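Local coordinates for ferredoxin component of dioxygenase (PDB 2I7F), which probably carries electrons through a Rieske-type [2Fe-2S] cluster to the terminal oxygenase of a biphenyl 2,3-dioxygenase system, at residues 24-29 against 99-104; 38-43 against 90-95; 45-50 against 80-85. All blocks are in the same frame, centred on the assembly; numbering follows the deposited sequence.

Contact 1. Residues 24-29 against 99-104; sequences EKMPAL and VCIDQP
Lys25 NZ comes within 2.8 Å of Gln103 NE2, the closest polar approach of this contact; since the Gln103 amide is probably turned over in the model, its two ends may be interchanged. The lysine, bent at chi3 and chi4, slants across the extended glutamine. With an alanine in place of Gln103, the Lys25 ammonium would probably lose its polar neighbour and the end of its chain would be freer to turn. Further in, the chemistry is apolar. Met26 curls through three bends of the same sign (chi1 -58°, chi2 -60°, chi3 -65°), which swing its methyl CE to 3.5 Å from Pro104 CG, while its SD lies against the proline CD at 3.5 Å. The same CE meets Ile101 CD1 at 3.8 Å, tip to tip. In the Rieske fold, residues 24-29 come from the connection between strands 19-21 and 29-34 and run into the latter, and residues 99-102 belong to a strand of the same six-stranded antiparallel sheet. Leu29, on strand 29-34, reaches across to Ile101, CD1 to CD1 at 4.0 Å. Tyr90 of strand 89-95 is touched by Met26, Leu29 and Ile101 alike, and Lys25 and Gln103 both lean on Leu5 of strand 4-9.

Contact 2. Residues 38-43 against 90-95; sequences VFVTDN and YPVTIE
Tyr90 is held to strand 38-42 at both its ends. Its hydroxyl OH donates to Asp42 OD1 at 2.7 Å, meeting the oxygen on the syn side and 21° out of the carboxylate plane, and its backbone N donates to Val40 O at 3.0 Å. Ring and carboxylate are turned 49° against each other, and the backbone N of Asp42 lies at the ring edge, in its plane. Three valines fill the space beside these bonds. Val40 divides its work: CG1, anti to the backbone N, touches Tyr90 CD1 at 3.9 Å, while CG2 presses on Val92 CG2 at 3.5 Å. Val92 turns its other methyl, CG1, to Val38 CG1 at 4.1 Å, and the Val92 side chain crosses each of these two valines at about a right angle.

One shell out, Thr41 OG1 donates to Asp42 O at 2.7 Å, the hydroxyl standing above the carbonyl plane, and is also hydrogen-bonded to Tyr32 OH; this probably helps to fix the backbone that carries the aspartate. Val99 lies against Val38 and Val92. The short segments 38-42 and 92-95 run 124° apart in N-to-C direction; strand 89-95 is interrupted along its length and is the neighbour of strand 37-42 in the antiparallel sheet of the Rieske fold.

Contact 3. Residues 45-50 against 80-85; sequences CTHGNA and AFPCQI. With FES (Fe2/s2 (inorganic) cluster), chain D.
His47 and Pro82 cross at about a right angle, the proline CB lying over one face of the imidazole, 3.8 Å from the ring centroid and 17° off the normal. This is a CH-pi contact; the peptide bond before Pro82 is cis. The ring's ND1 binds iron FE1 of the [2Fe-2S] cluster at 2.2 Å; with CG anti to the backbone N (chi1 -180°), the imidazole extends to the metal. Cys45 SG binds FE2 at 2.3 Å and also accepts a nearly straight bond from His47 N at 3.4 Å, 164° at the hydrogen, which may temper the charge on the thiolate. Cys83 SG stands 3.7 Å from bridging sulfur S1 without ligating iron. At the far end, Thr46 slants across Ile85 and its OG1 donates to Ile85 O at 2.7 Å, while a water that donates to the same OG1 accepts from Gln84 N. His67 and Cys64 complete the iron sites, giving the two-cysteine, two-histidine coordination of Rieske clusters. Residues 45-50 follow strand 37-42 and residues 80-85 lead to strand 89-95; Phe71 of strand 70-72 packs on Cys45, Thr46 and Cys83.

How the contacts relate
Contacts 1 and 2 both reach the six-stranded sheet, contact 1 from a loop, and they touch directly: probable hydrogen bonds run from Cys100 N to Thr93 O and from Asn43 N to Ala28 O, and strands 89-95 and 98-102 are neighbours. Contact 2 is nearest the chain's centre and joins one backbone bond to valine packing and a tyrosine-aspartate bond; contact 1 grades from the buried Leu29 and Ile101 to the more exposed Lys25 and Gln103. Contact 3 sits on the opposite side of the centre from contact 2, its centre about 20 Å from that of contact 2, and pairs two loops around a metal cluster. It adjoins contact 2 only along the sequence, where 45-50 follows closely on 38-43.

Contact 1. Residues 24-29 against 99-104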
loop_
_atom_site.group_PDB
_atom_site.type_symbol
_atom_site.label_atom_id
_atom_site.label_comp_id
_atom_site.label_asym_id
_atom_site.label_seq_id
_atom_site.Cartn_x
_atom_site.Cartn_y
_atom_site.Cartn_z
ATOM N N GLU A 24 5.753 7.345 -12.176
ATOM C CA GLU A 24 6.854 7.027 -13.058
ATOM C C GLU A 24 8.217 6.878 -12.361
ATOM O O GLU A 24 9.052 6.087 -12.803
ATOM C CB GLU A 24 6.919 7.976 -14.265
ATOM C CG GLU A 24 7.110 9.465 -13.982
ATOM C CD GLU A 24 7.010 10.294 -15.266
ATOM O OE1 GLU A 24 6.085 11.143 -15.348
ATOM O OE2 GLU A 24 7.845 10.098 -16.193
ATOM N N LYS A 25 8.439 7.537 -11.244
ATOM C CA LYS A 25 9.733 7.348 -10.573
ATOM C C LYS A 25 9.881 6.005 -9.770
ATOM O O LYS A 25 10.984 5.574 -9.451
ATOM C CB LYS A 25 10.052 8.598 -9.724
ATOM C CG LYS A 25 10.529 9.783 -10.595
ATOM C CD LYS A 25 10.615 11.124 -9.837
ATOM C CE LYS A 25 9.546 12.158 -10.304
ATOM N NZ LYS A 25 10.039 13.603 -10.194
ATOM N N MET A 26 8.776 5.308 -9.543
ATOM C CA MET A 26 8.670 4.366 -8.462
ATOM C C MET A 26 8.248 2.961 -8.878
ATOM O O MET A 26 7.652 2.758 -9.946
ATOM C CB MET A 26 7.611 4.890 -7.497
ATOM C CG MET A 26 7.853 6.249 -6.919
ATOM S SD MET A 26 9.351 6.437 -5.961
ATOM C CE MET A 26 9.008 5.349 -4.604
ATOM N N PRO A 27 8.530 1.978 -8.006
ATOM C CA PRO A 27 7.876 0.698 -8.143
ATOM C C PRO A 27 6.381 0.857 -7.991
ATOM O O PRO A 27 5.935 1.800 -7.373
ATOM C CB PRO A 27 8.469 -0.158 -7.002
ATOM C CG PRO A 27 9.365 0.699 -6.232
ATOM C CD PRO A 27 9.481 2.020 -6.874
ATOM N N ALA A 28 5.599 -0.055 -8.534
ATOM C CA ALA A 28 4.155 0.018 -8.353
ATOM C C ALA A 28 3.879 0.265 -6.868
ATOM O O ALA A 28 4.535 -0.348 -6.015
ATOM C CB ALA A 28 3.462 -1.256 -8.830
ATOM N N LEU A 29 2.918 1.155 -6.571
ATOM C CA LEU A 29 2.573 1.569 -5.202
ATOM C C LEU A 29 1.121 1.265 -4.896
ATOM O O LEU A 29 0.315 1.208 -5.793
ATOM C CB LEU A 29 2.808 3.057 -5.010
ATOM C CG LEU A 29 4.250 3.598 -5.180
ATOM C CD1 LEU A 29 4.177 5.120 -5.188
ATOM C CD2 LEU A 29 5.183 3.083 -4.111
ATOM N N VAL A 99 -2.490 12.592 -1.552
ATOM C CA VAL A 99 -1.591 11.627 -0.924
ATOM C C VAL A 99 -0.209 11.743 -1.557
ATOM O O VAL A 99 -0.055 11.517 -2.763
ATOM C CB VAL A 99 -2.067 10.155 -1.058
ATOM C CG1 VAL A 99 -1.093 9.255 -0.367
ATOM C CG2 VAL A 99 -3.450 9.972 -0.421
ATOM N N CYS A 100 0.789 12.137 -0.747
ATOM C CA CYS A 100 2.154 12.244 -1.216
ATOM C C CYS A 100 3.127 11.418 -0.408
ATOM O O CYS A 100 2.910 11.139 0.770
ATOM C CB CYS A 100 2.648 13.706 -1.203
ATOM S SG CYS A 100 1.683 14.913 -2.058
ATOM N N ILE A 101 4.234 11.083 -1.075
ATOM C CA ILE A 101 5.424 10.487 -0.474
ATOM C C ILE A 101 6.646 11.299 -0.948
ATOM O O ILE A 101 6.556 12.083 -1.874
ATOM C CB ILE A 101 5.584 8.971 -0.787
ATOM C CG1 ILE A 101 5.751 8.692 -2.300
ATOM C CG2 ILE A 101 4.415 8.181 -0.146
ATOM C CD1 ILE A 101 6.394 7.316 -2.641
ATOM N N ASP A 102 7.766 11.119 -0.283
ATOM C CA ASP A 102 8.973 11.832 -0.631
ATOM C C ASP A 102 9.532 11.183 -1.865
ATOM O O ASP A 102 9.407 9.978 -2.033
ATOM C CB ASP A 102 10.007 11.762 0.507
ATOM C CG ASP A 102 9.558 12.506 1.787
ATOM O OD1 ASP A 102 8.637 13.349 1.751
ATOM O OD2 ASP A 102 10.154 12.240 2.866
ATOM N N GLN A 103 10.126 11.977 -2.744
ATOM C CA GLN A 103 10.957 11.432 -3.826
ATOM C C GLN A 103 12.162 10.734 -3.142
ATOM O O GLN A 103 12.847 11.353 -2.332
ATOM C CB GLN A 103 11.419 12.573 -4.732
ATOM C CG GLN A 103 11.042 12.449 -6.221
ATOM C CD GLN A 103 11.068 13.814 -6.940
ATOM O OE1 GLN A 103 10.451 14.806 -6.501
ATOM N NE2 GLN A 103 11.794 13.867 -8.030
ATOM N N PRO A 104 12.387 9.437 -3.388
ATOM C CA PRO A 104 13.448 8.774 -2.615
ATOM C C PRO A 104 14.733 8.614 -3.429
ATOM O O PRO A 104 15.199 9.578 -4.037
ATOM C CB PRO A 104 12.836 7.396 -2.305
ATOM C CG PRO A 104 11.833 7.140 -3.499
ATOM C CD PRO A 104 11.731 8.478 -4.297
#

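Contact 2. Residues 38-43 against 90-95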
loop_
_atom_site.group_PDB
_atom_site.type_symbol
_atom_site.label_atom_id
_atom_site.label_comp_id
_atom_site.label_asym_id
_atom_site.label_seq_id
_atom_site.Cartn_x
_atom_site.Cartn_y
_atom_site.Cartn_z
ATOM N N VAL A 38 -4.223 7.265 6.047
ATOM C CA VAL A 38 -3.618 6.787 4.804
ATOM C C VAL A 38 -2.186 6.209 4.999
ATOM O O VAL A 38 -1.390 6.717 5.757
ATOM C CB VAL A 38 -3.629 7.956 3.741
ATOM C CG1 VAL A 38 -2.899 7.599 2.474
ATOM C CG2 VAL A 38 -5.061 8.391 3.423
ATOM N N PHE A 39 -1.918 5.093 4.321
ATOM C CA PHE A 39 -0.648 4.392 4.336
ATOM C C PHE A 39 -0.324 4.067 2.895
ATOM O O PHE A 39 -1.236 3.964 2.057
ATOM C CB PHE A 39 -0.741 3.124 5.227
ATOM C CG PHE A 39 -1.112 3.435 6.660
ATOM C CD1 PHE A 39 -2.453 3.565 7.048
ATOM C CD2 PHE A 39 -0.115 3.736 7.604
ATOM C CE1 PHE A 39 -2.780 3.907 8.334
ATOM C CE2 PHE A 39 -0.438 4.085 8.891
ATOM C CZ PHE A 39 -1.777 4.170 9.273
ATOM N N VAL A 40 0.971 3.959 2.602
ATOM C CA VAL A 40 1.486 3.669 1.265
ATOM C C VAL A 40 2.569 2.569 1.394
ATOM O O VAL A 40 3.496 2.687 2.224
ATOM C CB VAL A 40 2.047 4.947 0.542
ATOM C CG1 VAL A 40 2.688 4.613 -0.858
ATOM C CG2 VAL A 40 0.923 6.003 0.383
ATOM N N THR A 41 2.394 1.512 0.599
ATOM C CA THR A 41 3.343 0.406 0.474
ATOM C C THR A 41 3.670 0.158 -1.000
ATOM O O THR A 41 2.928 0.577 -1.866
ATOM C CB THR A 41 2.818 -0.935 1.118
ATOM O OG1 THR A 41 1.871 -1.606 0.254
ATOM C CG2 THR A 41 2.208 -0.714 2.496
ATOM N N ASP A 42 4.777 -0.517 -1.295
ATOM C CA ASP A 42 4.895 -1.192 -2.584
ATOM C C ASP A 42 3.665 -2.085 -2.869
ATOM O O ASP A 42 3.051 -2.632 -1.972
ATOM C CB ASP A 42 6.169 -2.021 -2.665
ATOM C CG ASP A 42 7.405 -1.173 -2.922
ATOM O OD1 ASP A 42 7.263 0.049 -3.145
ATOM O OD2 ASP A 42 8.521 -1.728 -2.889
ATOM N N ASN A 43 3.270 -2.171 -4.125
ATOM C CA ASN A 43 2.114 -2.995 -4.510
ATOM C C ASN A 43 2.494 -4.464 -4.835
ATOM O O ASN A 43 1.695 -5.384 -4.593
ATOM C CB ASN A 43 1.434 -2.338 -5.715
ATOM C CG ASN A 43 0.001 -2.665 -5.850
ATOM O OD1 ASN A 43 -0.651 -2.280 -6.854
ATOM N ND2 ASN A 43 -0.544 -3.367 -4.870
ATOM N N TYR A 90 6.213 3.659 2.957
ATOM C CA TYR A 90 6.635 5.022 2.688
ATOM C C TYR A 90 5.931 5.953 3.669
ATOM O O TYR A 90 4.740 5.776 3.925
ATOM C CB TYR A 90 6.292 5.436 1.217
ATOM C CG TYR A 90 6.961 4.554 0.158
ATOM C CD1 TYR A 90 6.374 3.375 -0.261
ATOM C CD2 TYR A 90 8.166 4.897 -0.391
ATOM C CE1 TYR A 90 6.953 2.575 -1.202
ATOM C CE2 TYR A 90 8.773 4.077 -1.332
ATOM C CZ TYR A 90 8.163 2.921 -1.732
ATOM O OH TYR A 90 8.794 2.169 -2.695
ATOM N N PRO A 91 6.656 6.910 4.242
ATOM C CA PRO A 91 6.086 7.987 5.028
ATOM C C PRO A 91 5.260 8.895 4.131
ATOM O O PRO A 91 5.748 9.314 3.062
ATOM C CB PRO A 91 7.329 8.716 5.603
ATOM C CG PRO A 91 8.436 7.791 5.432
ATOM C CD PRO A 91 8.128 7.050 4.167
ATOM N N VAL A 92 4.038 9.186 4.592
ATOM C CA VAL A 92 2.989 9.864 3.853
ATOM C C VAL A 92 2.789 11.296 4.436
ATOM O O VAL A 92 2.812 11.525 5.658
ATOM C CB VAL A 92 1.667 9.013 3.824
ATOM C CG1 VAL A 92 0.607 9.627 2.947
ATOM C CG2 VAL A 92 1.962 7.579 3.354
ATOM N N THR A 93 2.678 12.248 3.521
ATOM C CA THR A 93 2.207 13.593 3.794
ATOM C C THR A 93 0.955 13.833 2.920
ATOM O O THR A 93 0.896 13.347 1.824
ATOM C CB THR A 93 3.319 14.596 3.470
ATOM O OG1 THR A 93 4.528 14.188 4.147
ATOM C CG2 THR A 93 2.969 16.037 3.919
ATOM N N ILE A 94 -0.015 14.604 3.404
ATOM C CA ILE A 94 -1.135 15.124 2.585
ATOM C C ILE A 94 -0.859 16.577 2.262
ATOM O O ILE A 94 -0.630 17.413 3.167
ATOM C CB ILE A 94 -2.502 15.026 3.324
ATOM C CG1 ILE A 94 -2.876 13.534 3.464
ATOM C CG2 ILE A 94 -3.593 15.800 2.588
ATOM C CD1 ILE A 94 -4.031 13.291 4.450
ATOM N N GLU A 95 -0.824 16.851 0.963
ATOM C CA GLU A 95 -0.514 18.157 0.440
ATOM C C GLU A 95 -1.677 18.546 -0.417
ATOM O O GLU A 95 -1.849 17.978 -1.466
ATOM C CB GLU A 95 0.762 18.126 -0.403
ATOM C CG GLU A 95 2.036 17.715 0.356
ATOM C CD GLU A 95 2.530 18.756 1.318
ATOM O OE1 GLU A 95 1.923 19.848 1.430
ATOM O OE2 GLU A 95 3.560 18.500 1.977
#

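Contact 3. Residues 45-50 against 80-85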
loop_
_atom_site.group_PDB
_atom_site.type_symbol
_atom_site.label_atom_id
_atom_site.label_comp_id
_atom_site.label_asym_id
_atom_site.label_seq_id
_atom_site.Cartn_x
_atom_site.Cartn_y
_atom_site.Cartn_z
ATOM N N CYS A 45 3.571 -7.885 -4.222
ATOM C CA CYS A 45 3.837 -8.872 -3.182
ATOM C C CYS A 45 5.312 -9.292 -3.235
ATOM O O CYS A 45 5.895 -9.346 -4.317
ATOM C CB CYS A 45 2.971 -10.110 -3.355
ATOM S SG CYS A 45 3.130 -11.163 -1.904
ATOM N N THR A 46 5.909 -9.498 -2.061
ATOM C CA THR A 46 7.333 -9.860 -1.969
ATOM C C THR A 46 7.499 -11.352 -2.195
ATOM O O THR A 46 8.617 -11.834 -2.377
ATOM C CB THR A 46 8.016 -9.468 -0.595
ATOM O OG1 THR A 46 7.384 -10.184 0.479
ATOM C CG2 THR A 46 8.001 -7.950 -0.312
ATOM N N HIS A 47 6.389 -12.087 -2.203
ATOM C CA HIS A 47 6.435 -13.514 -2.401
ATOM C C HIS A 47 6.250 -13.944 -3.857
ATOM O O HIS A 47 6.764 -14.988 -4.283
ATOM C CB HIS A 47 5.430 -14.199 -1.491
ATOM C CG HIS A 47 5.436 -15.673 -1.645
ATOM N ND1 HIS A 47 4.475 -16.344 -2.371
ATOM C CD2 HIS A 47 6.348 -16.601 -1.276
ATOM C CE1 HIS A 47 4.770 -17.630 -2.392
ATOM N NE2 HIS A 47 5.911 -17.809 -1.750
ATOM N N GLY A 48 5.534 -13.153 -4.633
ATOM C CA GLY A 48 5.380 -13.467 -6.036
ATOM C C GLY A 48 4.813 -12.346 -6.870
ATOM O O GLY A 48 4.846 -11.187 -6.485
ATOM N N ASN A 49 4.319 -12.698 -8.053
ATOM C CA ASN A 49 3.841 -11.717 -9.009
ATOM C C ASN A 49 2.324 -11.542 -8.828
ATOM O O ASN A 49 1.530 -12.088 -9.579
ATOM C CB ASN A 49 4.174 -12.156 -10.447
ATOM C CG ASN A 49 5.656 -12.100 -10.776
ATOM O OD1 ASN A 49 6.354 -11.175 -10.415
ATOM N ND2 ASN A 49 6.135 -13.116 -11.510
ATOM N N ALA A 50 1.944 -10.815 -7.770
ATOM C CA ALA A 50 0.586 -10.382 -7.514
ATOM C C ALA A 50 0.674 -8.964 -6.979
ATOM O O ALA A 50 1.708 -8.576 -6.421
ATOM C CB ALA A 50 -0.085 -11.272 -6.511
ATOM N N ALA A 80 1.037 -13.330 7.480
ATOM C CA ALA A 80 0.644 -14.691 7.138
ATOM C C ALA A 80 1.598 -15.289 6.116
ATOM O O ALA A 80 1.914 -14.684 5.114
ATOM C CB ALA A 80 -0.777 -14.741 6.623
ATOM N N PHE A 81 2.069 -16.485 6.426
ATOM C CA PHE A 81 2.835 -17.308 5.491
ATOM C C PHE A 81 2.023 -17.451 4.192
ATOM O O PHE A 81 0.818 -17.643 4.249
ATOM C CB PHE A 81 3.107 -18.685 6.154
ATOM C CG PHE A 81 3.910 -19.631 5.305
ATOM C CD1 PHE A 81 5.310 -19.611 5.348
ATOM C CD2 PHE A 81 3.273 -20.527 4.457
ATOM C CE1 PHE A 81 6.060 -20.455 4.543
ATOM C CE2 PHE A 81 4.014 -21.395 3.660
ATOM C CZ PHE A 81 5.410 -21.360 3.704
ATOM N N PRO A 82 2.680 -17.455 3.017
ATOM C CA PRO A 82 4.110 -17.509 2.736
ATOM C C PRO A 82 4.884 -16.208 2.680
ATOM O O PRO A 82 6.069 -16.232 2.342
ATOM C CB PRO A 82 4.153 -18.214 1.373
ATOM C CG PRO A 82 2.881 -17.880 0.726
ATOM C CD PRO A 82 1.881 -17.570 1.781
ATOM N N CYS A 83 4.244 -15.083 2.991
ATOM C CA CYS A 83 4.963 -13.813 3.079
ATOM C C CYS A 83 5.946 -13.827 4.230
ATOM O O CYS A 83 5.580 -14.148 5.363
ATOM C CB CYS A 83 3.997 -12.651 3.251
ATOM S SG CYS A 83 2.995 -12.461 1.817
ATOM N N GLN A 84 7.205 -13.511 3.907
ATOM C CA GLN A 84 8.295 -13.461 4.885
ATOM C C GLN A 84 9.144 -12.199 4.806
ATOM O O GLN A 84 9.715 -11.783 5.820
ATOM C CB GLN A 84 9.227 -14.659 4.717
ATOM C CG GLN A 84 8.597 -15.996 5.076
ATOM C CD GLN A 84 9.520 -17.166 4.772
ATOM O OE1 GLN A 84 10.169 -17.209 3.718
ATOM N NE2 GLN A 84 9.596 -18.114 5.689
ATOM N N ILE A 85 9.291 -11.643 3.604
ATOM C CA ILE A 85 10.096 -10.431 3.368
ATOM C C ILE A 85 9.163 -9.231 3.562
ATOM O O ILE A 85 8.146 -9.137 2.872
ATOM C CB ILE A 85 10.666 -10.396 1.920
ATOM C CG1 ILE A 85 11.620 -11.574 1.648
ATOM C CG2 ILE A 85 11.371 -9.070 1.642
ATOM C CD1 ILE A 85 11.878 -11.816 0.136
HETATM FE FE1 FES D . 2.451 -15.493 -2.738
HETATM FE FE2 FES D . 1.666 -12.856 -2.496
HETATM S S1 FES D . 1.710 -14.461 -0.964
HETATM S S2 FES D . 2.438 -13.933 -4.311
HETATM O O HOH W 1 7.806 -12.753 1.203
#